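Local atomic coordinates of 4-alpha-glucanotransferase (Corynebacterium glutamicum, PDB entry 5B68), a protein that belongs to the amylomaltases, also called disproportionating enzymes, and combines a TIM-barrel domain with a smaller beta-sandwich domain nearer its N-terminus. Residues A[259-262]-A[263-267]; A[308-311]-A[312-316]; A[318-321]-A[322-326]; A[350-353]-A[354-358]. All blocks are in the same frame, centred on the assembly; numbering follows the deposited sequence.

In the fold
All four contacts are local, each made within one helix or at its start. Interaction 1 opens helix 261-277, lies farthest out, its centre about 38 Å from that of the chain, and touches none of the others. Interactions 2 and 3 follow one another along helix 307-338, where Phe316 CE2 packs 3.7 Å from Leu324 CD2. Interaction 4, on helix 349-376, leans on both, with Met357 CE 3.8 Å from Ile325 CG1. Interaction 2 is mostly surface, and the others are partly buried. Their chemistry differs: an arginine grips a backbone carbonyl in interaction 1, regular helix bonds dominate interactions 2 and 4, and a water bridges a kink in interaction 3.

Interaction 1 (A[259-262]-A[263-267]); sequences LEID and LRDDI
At the start of helix 261-277, where Glu260 occupies the N-cap position, Arg264 folds back on Leu259. Its guanidinium group takes hold of Leu259 side-on: NE and NH2 of Arg264 both donate to Leu259 O, each at 2.9 Å. The oxygen lies at the edge of the guanidinium, in its plane, but the two nitrogens reach the carbonyl differently, NE standing 50° above the carbonyl plane and NH2 only slightly tilted from it. A bend in the arginine chain at CG-CD (chi3 -89°) turns the flat group back toward Leu259, just ahead of the N-cap. Over one of its faces lies the backbone of Ile261, whose CA is 3.8 Å above the plane and offset toward the rim, while the Ile261 side chain crosses the arginine at about a right angle. Two nitrogens on one oxygen should restrict rotation of the group. The first turn itself is set by a nearly straight bond from Arg264 N to Glu260 O (2.9 Å, 170°), followed by Asp265 N to Ile261 O at 2.8 Å. Asp262, Asp265 and Asp266 lie in the first turns of the helix, where their negative charge probably suits the helix dipole. On the buried flank, Leu259 spreads its two methyls: CD1 meets Ile267 CD1 at 3.6 Å, and CD2 meets Leu263 CD2 at 4.1 Å. Helix 286-301 packs against this apolar patch through Val296, Ala299 and Ile300, with Met303 just beyond it also touching Leu259.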
loop_
_atom_site.group_PDB
_atom_site.type_symbol
_atom_site.label_atom_id
_atom_site.label_comp_id
_atom_site.label_asym_id
_atom_site.label_seq_id
_atom_site.Cartn_x
_atom_site.Cartn_y
_atom_site.Cartn_z
ATOM N N LEU A 259 -1.621 34.652 12.528
ATOM C CA LEU A 259 -0.339 34.893 13.150
ATOM C C LEU A 259 -0.006 36.368 12.940
ATOM O O LEU A 259 -0.465 37.003 11.954
ATOM C CB LEU A 259 0.763 34.023 12.561
ATOM C CG LEU A 259 0.708 32.488 12.799
ATOM C CD1 LEU A 259 1.893 31.789 12.170
ATOM C CD2 LEU A 259 0.644 32.147 14.302
ATOM N N GLU A 260 0.771 36.909 13.878
ATOM C CA GLU A 260 1.317 38.252 13.733
ATOM C C GLU A 260 2.294 38.335 12.569
ATOM O O GLU A 260 3.014 37.355 12.217
ATOM C CB GLU A 260 2.020 38.657 15.010
ATOM C CG GLU A 260 1.068 38.866 16.167
ATOM C CD GLU A 260 1.770 39.564 17.299
ATOM O OE1 GLU A 260 2.972 39.257 17.501
ATOM O OE2 GLU A 260 1.138 40.433 17.944
ATOM N N ILE A 261 2.353 39.542 12.005
ATOM C CA ILE A 261 3.049 39.746 10.761
ATOM C C ILE A 261 4.538 39.518 10.904
ATOM O O ILE A 261 5.172 39.079 9.978
ATOM C CB ILE A 261 2.701 41.078 10.058
ATOM C CG1 ILE A 261 3.358 41.137 8.642
ATOM C CG2 ILE A 261 3.155 42.266 10.880
ATOM C CD1 ILE A 261 2.775 42.174 7.695
ATOM N N ASP A 262 5.103 39.811 12.063
ATOM C CA ASP A 262 6.553 39.650 12.215
ATOM C C ASP A 262 6.931 38.153 12.238
ATOM O O ASP A 262 7.988 37.761 11.768
ATOM C CB ASP A 262 7.084 40.403 13.450
ATOM C CG ASP A 262 6.202 40.241 14.677
ATOM O OD1 ASP A 262 4.937 40.375 14.610
ATOM O OD2 ASP A 262 6.806 40.024 15.745
ATOM N N LEU A 263 6.041 37.339 12.789
ATOM C CA LEU A 263 6.191 35.882 12.739
ATOM C C LEU A 263 5.953 35.389 11.301
ATOM O O LEU A 263 6.750 34.554 10.796
ATOM C CB LEU A 263 5.240 35.184 13.722
ATOM C CG LEU A 263 5.435 33.680 13.946
ATOM C CD1 LEU A 263 6.879 33.232 14.195
ATOM C CD2 LEU A 263 4.546 33.276 15.117
ATOM N N ARG A 264 4.917 35.912 10.635
ATOM C CA ARG A 264 4.787 35.626 9.211
ATOM C C ARG A 264 5.992 35.972 8.364
ATOM O O ARG A 264 6.330 35.204 7.463
ATOM C CB ARG A 264 3.506 36.175 8.618
ATOM C CG ARG A 264 2.336 35.338 9.120
ATOM C CD ARG A 264 1.008 35.636 8.478
ATOM N NE ARG A 264 0.347 36.687 9.232
ATOM C CZ ARG A 264 0.165 37.939 8.822
ATOM N NH1 ARG A 264 0.569 38.326 7.618
ATOM N NH2 ARG A 264 -0.447 38.808 9.626
ATOM N N ASP A 265 6.686 37.083 8.679
ATOM C CA ASP A 265 7.925 37.417 7.952
ATOM C C ASP A 265 9.020 36.434 8.276
ATOM O O ASP A 265 9.809 36.116 7.383
ATOM C CB ASP A 265 8.429 38.826 8.314
ATOM C CG ASP A 265 7.508 39.907 7.812
ATOM O OD1 ASP A 265 6.774 39.686 6.797
ATOM O OD2 ASP A 265 7.541 40.993 8.425
ATOM N N ASP A 266 9.089 35.993 9.548
ATOM C CA ASP A 266 10.109 35.004 9.950
ATOM C C ASP A 266 9.872 33.719 9.158
ATOM O O ASP A 266 10.789 33.159 8.591
ATOM C CB ASP A 266 10.104 34.712 11.458
ATOM C CG ASP A 266 10.654 35.872 12.308
ATOM O OD1 ASP A 266 11.277 36.791 11.749
ATOM O OD2 ASP A 266 10.446 35.859 13.545
ATOM N N ILE A 267 8.617 33.303 9.108
ATOM C CA ILE A 267 8.238 32.125 8.371
ATOM C C ILE A 267 8.606 32.280 6.875
ATOM O O ILE A 267 9.203 31.381 6.292
ATOM C CB ILE A 267 6.756 31.861 8.604
ATOM C CG1 ILE A 267 6.539 31.457 10.097
ATOM C CG2 ILE A 267 6.223 30.800 7.639
ATOM C CD1 ILE A 267 5.107 31.668 10.534
#

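Interaction 2 (A[308-311]-A[312-316]); sequences EREA and NFVSF
Between Glu308-Ala311 and Asn312-Phe316 the backbone is regular alpha helix, with each amide in turn donating to the carbonyl four residues back: Asn312 N to Glu308 O at 3.0 Å, Phe313 N to Arg309 O at 3.0 Å, Val314 N to Glu310 O at 2.9 Å and Ser315 N to Ala311 O at 3.0 Å. Side chains add little across the contact. The chief pair is Glu310 and Val314, one turn apart. Glu310 leaves the helix with CG anti to its amide nitrogen and then bends at chi2 (71°), which swings the carboxylate forward along the helix until OE1 lies 3.8 Å from Val314 CG2. The same methyl also sits 3.4 Å from Glu310 O, tucked against the carbonyl that its own amide uses. The other carboxylate oxygen, OE2, approaches the Phe313 ring at its edge and near its plane, 4.3 Å from CD2; its stronger partner is Arg305, in a salt bridge. Asn312 CB rests 3.4 Å from Arg309 O. Arg309 itself points away from these contacts and is held by two carboxylates, Glu365 and Glu255, while its chain lies on Trp361. Phe313, with CG anti to its backbone N (chi1 179°), sends its ring inward, where it meets Trp361 and stands edge-to-face with Trp358. The result is an amphipathic helix, with Ala311, Asn312, Val314 and Ser315 exposed and Phe313 and Phe316 turned to helix 349-376.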
loop_
_atom_site.group_PDB
_atom_site.type_symbol
_atom_site.label_atom_id
_atom_site.label_comp_id
_atom_site.label_asym_id
_atom_site.label_seq_id
_atom_site.Cartn_x
_atom_site.Cartn_y
_atom_site.Cartn_z
ATOM N N GLU A 308 -17.108 27.579 13.339
ATOM C CA GLU A 308 -17.359 26.639 12.231
ATOM C C GLU A 308 -16.138 25.704 12.117
ATOM O O GLU A 308 -16.286 24.484 12.096
ATOM C CB GLU A 308 -17.660 27.330 10.902
ATOM C CG GLU A 308 -18.009 26.319 9.797
ATOM C CD GLU A 308 -18.626 26.930 8.541
ATOM O OE1 GLU A 308 -19.400 26.227 7.840
ATOM O OE2 GLU A 308 -18.335 28.102 8.238
ATOM N N ARG A 309 -14.955 26.300 12.153
ATOM C CA ARG A 309 -13.678 25.559 12.107
ATOM C C ARG A 309 -13.522 24.599 13.282
ATOM O O ARG A 309 -13.143 23.441 13.082
ATOM C CB ARG A 309 -12.473 26.505 12.076
ATOM C CG ARG A 309 -12.364 27.314 10.805
ATOM C CD ARG A 309 -11.784 26.538 9.677
ATOM N NE ARG A 309 -10.365 26.250 9.924
ATOM C CZ ARG A 309 -9.705 25.315 9.247
ATOM N NH1 ARG A 309 -10.340 24.655 8.285
ATOM N NH2 ARG A 309 -8.443 25.045 9.501
ATOM N N GLU A 310 -13.822 25.069 14.492
ATOM C CA GLU A 310 -13.778 24.185 15.675
ATOM C C GLU A 310 -14.718 22.992 15.524
ATOM O O GLU A 310 -14.305 21.900 15.831
ATOM C CB GLU A 310 -14.117 24.915 16.973
ATOM C CG GLU A 310 -14.138 24.058 18.227
ATOM C CD GLU A 310 -12.802 23.584 18.713
ATOM O OE1 GLU A 310 -12.813 22.861 19.730
ATOM O OE2 GLU A 310 -11.726 23.873 18.119
ATOM N N ALA A 311 -15.938 23.203 15.045
ATOM C CA ALA A 311 -16.908 22.131 14.901
ATOM C C ALA A 311 -16.502 21.133 13.824
ATOM O O ALA A 311 -16.813 19.985 13.915
ATOM C CB ALA A 311 -18.302 22.679 14.576
ATOM N N ASN A 312 -15.832 21.611 12.797
ATOM C CA ASN A 312 -15.205 20.733 11.821
ATOM C C ASN A 312 -14.099 19.873 12.419
ATOM O O ASN A 312 -14.042 18.664 12.165
ATOM C CB ASN A 312 -14.635 21.561 10.689
ATOM C CG ASN A 312 -15.523 21.529 9.526
ATOM O OD1 ASN A 312 -16.430 22.355 9.393
ATOM N ND2 ASN A 312 -15.347 20.506 8.712
ATOM N N PHE A 313 -13.220 20.487 13.206
ATOM C CA PHE A 313 -12.175 19.743 13.868
ATOM C C PHE A 313 -12.747 18.686 14.834
ATOM O O PHE A 313 -12.290 17.540 14.886
ATOM C CB PHE A 313 -11.211 20.684 14.564
ATOM C CG PHE A 313 -10.085 20.004 15.308
ATOM C CD1 PHE A 313 -9.482 18.803 14.862
ATOM C CD2 PHE A 313 -9.610 20.542 16.493
ATOM C CE1 PHE A 313 -8.435 18.253 15.551
ATOM C CE2 PHE A 313 -8.579 19.957 17.181
ATOM C CZ PHE A 313 -7.965 18.814 16.709
ATOM N N VAL A 314 -13.737 19.079 15.624
ATOM C CA VAL A 314 -14.349 18.140 16.551
ATOM C C VAL A 314 -15.064 16.998 15.814
ATOM O O VAL A 314 -15.041 15.879 16.244
ATOM C CB VAL A 314 -15.351 18.896 17.442
ATOM C CG1 VAL A 314 -16.372 17.939 18.099
ATOM C CG2 VAL A 314 -14.551 19.731 18.476
ATOM N N SER A 315 -15.706 17.309 14.724
ATOM C CA SER A 315 -16.354 16.323 13.867
ATOM C C SER A 315 -15.318 15.263 13.294
ATOM O O SER A 315 -15.549 14.059 13.354
ATOM C CB SER A 315 -17.082 17.062 12.740
ATOM O OG SER A 315 -17.739 16.133 11.903
ATOM N N PHE A 316 -14.181 15.744 12.809
ATOM C CA PHE A 316 -13.090 14.870 12.406
ATOM C C PHE A 316 -12.653 13.983 13.556
ATOM O O PHE A 316 -12.501 12.766 13.352
ATOM C CB PHE A 316 -11.891 15.696 11.905
ATOM C CG PHE A 316 -10.648 14.891 11.658
ATOM C CD1 PHE A 316 -10.500 14.210 10.456
ATOM C CD2 PHE A 316 -9.601 14.862 12.603
ATOM C CE1 PHE A 316 -9.330 13.523 10.179
ATOM C CE2 PHE A 316 -8.449 14.148 12.338
ATOM C CZ PHE A 316 -8.322 13.464 11.130
#

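Interaction 3 (A[318-321]-A[322-326]); sequences QREG and QGLID
Glu320 CB packs 3.7 Å from Leu324 CB and 3.9 Å from Leu324 CD2, across a kink in helix 307-338. The kink is centred on Gly321, whose positive phi (66°) with psi near -153° breaks the alpha-helical path; the amides of Gln322 and Gly323 consequently have no bond to the preceding turn. The helix resumes with a weak bond from Leu324 N to Gly321 O, bent at 126° and 3.2 Å long. Leu324 CB also comes within 3.5 Å of that oxygen. With CG anti to the backbone N, the leucine reaches toward helix 349-376, touching Met357 and Gln360. Glu320 heads the other way: bent at chi2, it carries its carboxylate into a salt bridge with Arg319, which grips OE1 side-on with NE and NH1, both at 3.0 Å. The oxygen lies near the guanidinium plane and is met on its anti side, with the donors somewhat out of the carboxylate plane. Further salt bridges join Arg241 to Glu320 OE2 and Asp364 to Arg319 NH1, so both charged groups have second partners. The opened turn is bridged by one water, which donates to Glu320 O at 3.0 Å and accepts from Gly323 N at 2.8 Å.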
loop_
_atom_site.group_PDB
_atom_site.type_symbol
_atom_site.label_atom_id
_atom_site.label_comp_id
_atom_site.label_asym_id
_atom_site.label_seq_id
_atom_site.Cartn_x
_atom_site.Cartn_y
_atom_site.Cartn_z
ATOM N N GLN A 318 -14.163 12.945 16.217
ATOM C CA GLN A 318 -15.226 11.977 16.537
ATOM C C GLN A 318 -15.195 10.898 15.514
ATOM O O GLN A 318 -15.275 9.713 15.884
ATOM C CB GLN A 318 -16.675 12.539 16.510
ATOM C CG GLN A 318 -17.210 13.095 17.820
ATOM C CD GLN A 318 -17.496 12.039 18.916
ATOM O OE1 GLN A 318 -17.026 10.896 18.859
ATOM N NE2 GLN A 318 -18.270 12.445 19.936
ATOM N N ARG A 319 -15.089 11.296 14.244
ATOM C CA ARG A 319 -15.110 10.316 13.170
ATOM C C ARG A 319 -13.974 9.302 13.307
ATOM O O ARG A 319 -14.193 8.092 13.053
ATOM C CB ARG A 319 -15.090 11.018 11.797
ATOM C CG ARG A 319 -15.276 10.104 10.574
ATOM C CD ARG A 319 -15.034 10.851 9.283
ATOM N NE ARG A 319 -13.590 11.164 9.097
ATOM C CZ ARG A 319 -13.095 12.034 8.232
ATOM N NH1 ARG A 319 -11.769 12.174 8.088
ATOM N NH2 ARG A 319 -13.894 12.672 7.395
ATOM N N GLU A 320 -12.782 9.741 13.693
ATOM C CA GLU A 320 -11.587 8.895 13.658
ATOM C C GLU A 320 -11.393 8.034 14.904
ATOM O O GLU A 320 -10.676 7.046 14.896
ATOM C CB GLU A 320 -10.311 9.741 13.386
ATOM C CG GLU A 320 -10.398 10.463 12.053
ATOM C CD GLU A 320 -10.419 9.525 10.876
ATOM O OE1 GLU A 320 -11.026 9.908 9.864
ATOM O OE2 GLU A 320 -9.800 8.432 10.924
ATOM N N GLY A 321 -12.041 8.416 16.004
ATOM C CA GLY A 321 -12.097 7.527 17.136
ATOM C C GLY A 321 -10.817 7.228 17.821
ATOM O O GLY A 321 -9.813 8.006 17.773
ATOM N N GLN A 322 -10.776 6.070 18.446
ATOM C CA GLN A 322 -9.697 5.818 19.339
ATOM C C GLN A 322 -8.353 5.603 18.663
ATOM O O GLN A 322 -7.300 5.886 19.275
ATOM C CB GLN A 322 -10.019 4.609 20.213
ATOM C CG GLN A 322 -9.046 4.305 21.356
ATOM C CD GLN A 322 -9.027 5.416 22.389
ATOM O OE1 GLN A 322 -7.987 5.839 22.865
ATOM N NE2 GLN A 322 -10.171 5.907 22.698
ATOM N N GLY A 323 -8.353 5.070 17.447
ATOM C CA GLY A 323 -7.081 4.863 16.758
ATOM C C GLY A 323 -6.368 6.203 16.581
ATOM O O GLY A 323 -5.140 6.213 16.561
ATOM N N LEU A 324 -7.104 7.281 16.334
ATOM C CA LEU A 324 -6.478 8.660 16.220
ATOM C C LEU A 324 -5.776 9.040 17.515
ATOM O O LEU A 324 -4.628 9.451 17.546
ATOM C CB LEU A 324 -7.494 9.732 15.832
ATOM C CG LEU A 324 -6.890 11.140 15.745
ATOM C CD1 LEU A 324 -5.679 11.137 14.763
ATOM C CD2 LEU A 324 -7.963 12.070 15.363
ATOM N N ILE A 325 -6.502 8.870 18.611
ATOM C CA ILE A 325 -5.928 9.223 19.924
ATOM C C ILE A 325 -4.723 8.381 20.222
ATOM O O ILE A 325 -3.737 8.915 20.697
ATOM C CB ILE A 325 -6.977 8.980 21.022
ATOM C CG1 ILE A 325 -8.128 9.923 20.821
ATOM C CG2 ILE A 325 -6.335 9.143 22.407
ATOM C CD1 ILE A 325 -9.380 9.598 21.613
ATOM N N ASP A 326 -4.750 7.050 19.896
ATOM C CA ASP A 326 -3.612 6.171 20.099
ATOM C C ASP A 326 -2.364 6.570 19.294
ATOM O O ASP A 326 -1.231 6.584 19.803
ATOM C CB ASP A 326 -3.935 4.695 19.779
ATOM C CG ASP A 326 -5.007 4.077 20.714
ATOM O OD1 ASP A 326 -5.282 4.624 21.790
ATOM O OD2 ASP A 326 -5.569 3.048 20.294
HETATM O O HOH W 1 -10.154 4.123 15.513
#

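Interaction 4 (A[350-353]-A[354-358]); sequences DELT and MFYMW
With CG beside its backbone N (chi1 -68°), Tyr356 swings back over the preceding turn of helix 349-376 and lays its ring against Leu352, CD2 only 3.0 Å from Leu352 O and CE2 4.4 Å from Leu352 CD2. The carbonyl meets the ring obliquely while accepting the Tyr356 amide at 3.1 Å. The neighbouring Phe355, its CG anti to the backbone N (chi1 171°), turns an edge to one face of the tyrosine, its CD2 3.8 Å above the plane and over the centre. One residue further on from Leu352 and Tyr356, Thr353 and Met357 form the second pair. Thr353 CG2 lies 4.1 Å from Met357 SD as the two chains cross, and Met357 CG comes within 3.2 Å of Thr353 O, which accepts Met357 N at 3.0 Å. Leu352 leans on helix 307-338 at Glu335 and Thr336, and Phe355 touches Arg298 of helix 286-301. Backbone bonds to the carbonyl four residues back thus hold the turn, and the side chains add the Leu352-Tyr356 and Thr353-Met357 packing. Thr353 OG1 is satisfied by Arg349 O, and the buried Tyr356 OH by Glu335, which ties the helix to helix 307-338.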
loop_
_atom_site.group_PDB
_atom_site.type_symbol
_atom_site.label_atom_id
_atom_site.label_comp_id
_atom_site.label_asym_id
_atom_site.label_seq_id
_atom_site.Cartn_x
_atom_site.Cartn_y
_atom_site.Cartn_z
ATOM N N ASP A 350 -1.219 15.583 27.130
ATOM C CA ASP A 350 -2.523 15.719 26.563
ATOM C C ASP A 350 -2.591 16.837 25.515
ATOM O O ASP A 350 -3.218 16.684 24.471
ATOM C CB ASP A 350 -3.550 15.984 27.609
ATOM C CG ASP A 350 -3.716 14.826 28.584
ATOM O OD1 ASP A 350 -3.969 13.711 28.108
ATOM O OD2 ASP A 350 -3.561 15.063 29.815
ATOM N N GLU A 351 -1.954 17.961 25.801
ATOM C CA GLU A 351 -1.860 19.008 24.793
ATOM C C GLU A 351 -1.048 18.530 23.576
ATOM O O GLU A 351 -1.465 18.854 22.476
ATOM C CB GLU A 351 -1.189 20.275 25.375
ATOM C CG GLU A 351 -1.030 21.366 24.347
ATOM C CD GLU A 351 -0.674 22.701 24.955
ATOM O OE1 GLU A 351 0.500 22.858 25.318
ATOM O OE2 GLU A 351 -1.589 23.552 25.033
ATOM N N LEU A 352 0.074 17.846 23.808
ATOM C CA LEU A 352 0.891 17.286 22.733
ATOM C C LEU A 352 0.071 16.290 21.923
ATOM O O LEU A 352 0.168 16.270 20.697
ATOM C CB LEU A 352 2.134 16.567 23.237
ATOM C CG LEU A 352 3.377 17.362 23.567
ATOM C CD1 LEU A 352 4.406 16.410 24.104
ATOM C CD2 LEU A 352 3.891 18.077 22.289
ATOM N N THR A 353 -0.719 15.448 22.608
ATOM C CA THR A 353 -1.606 14.494 21.918
ATOM C C THR A 353 -2.571 15.249 21.004
ATOM O O THR A 353 -2.792 14.904 19.814
ATOM C CB THR A 353 -2.331 13.569 22.941
ATOM O OG1 THR A 353 -1.387 12.740 23.619
ATOM C CG2 THR A 353 -3.399 12.725 22.237
ATOM N N MET A 354 -3.127 16.328 21.511
ATOM C CA MET A 354 -4.085 17.110 20.775
ATOM C C MET A 354 -3.460 17.728 19.511
ATOM O O MET A 354 -4.120 17.823 18.482
ATOM C CB MET A 354 -4.674 18.187 21.643
ATOM C CG MET A 354 -5.782 18.958 20.973
ATOM S SD MET A 354 -7.227 18.029 20.437
ATOM C CE MET A 354 -8.084 17.791 21.999
ATOM N N PHE A 355 -2.212 18.198 19.671
ATOM C CA PHE A 355 -1.430 18.753 18.549
ATOM C C PHE A 355 -1.270 17.705 17.449
ATOM O O PHE A 355 -1.477 18.043 16.270
ATOM C CB PHE A 355 -0.068 19.166 19.026
ATOM C CG PHE A 355 0.877 19.556 17.903
ATOM C CD1 PHE A 355 0.734 20.788 17.266
ATOM C CD2 PHE A 355 1.916 18.708 17.566
ATOM C CE1 PHE A 355 1.623 21.147 16.248
ATOM C CE2 PHE A 355 2.803 19.078 16.580
ATOM C CZ PHE A 355 2.630 20.309 15.934
ATOM N N TYR A 356 -0.961 16.465 17.813
ATOM C CA TYR A 356 -0.798 15.433 16.750
ATOM C C TYR A 356 -2.116 15.039 16.138
ATOM O O TYR A 356 -2.195 14.718 14.915
ATOM C CB TYR A 356 0.054 14.274 17.234
ATOM C CG TYR A 356 1.473 14.659 17.466
ATOM C CD1 TYR A 356 2.317 14.888 16.385
ATOM C CD2 TYR A 356 1.999 14.847 18.785
ATOM C CE1 TYR A 356 3.629 15.267 16.554
ATOM C CE2 TYR A 356 3.322 15.209 18.967
ATOM C CZ TYR A 356 4.144 15.421 17.831
ATOM O OH TYR A 356 5.480 15.758 17.950
ATOM N N MET A 357 -3.195 15.123 16.898
ATOM C CA MET A 357 -4.550 14.935 16.335
ATOM C C MET A 357 -4.873 16.010 15.321
ATOM O O MET A 357 -5.383 15.762 14.173
ATOM C CB MET A 357 -5.600 14.856 17.446
ATOM C CG MET A 357 -5.391 13.639 18.344
ATOM S SD MET A 357 -6.496 13.732 19.823
ATOM C CE MET A 357 -8.009 13.312 19.035
ATOM N N TRP A 358 -4.500 17.236 15.673
ATOM C CA TRP A 358 -4.798 18.376 14.860
ATOM C C TRP A 358 -4.029 18.299 13.547
ATOM O O TRP A 358 -4.611 18.626 12.499
ATOM C CB TRP A 358 -4.468 19.643 15.677
ATOM C CG TRP A 358 -4.571 20.952 14.989
ATOM C CD1 TRP A 358 -5.668 21.611 14.714
ATOM C CD2 TRP A 358 -3.472 21.753 14.555
ATOM N NE1 TRP A 358 -5.360 22.834 14.124
ATOM C CE2 TRP A 358 -3.996 22.921 14.026
ATOM C CE3 TRP A 358 -2.086 21.592 14.598
ATOM C CZ2 TRP A 358 -3.192 23.943 13.479
ATOM C CZ3 TRP A 358 -1.266 22.638 14.080
ATOM C CH2 TRP A 358 -1.849 23.786 13.515
#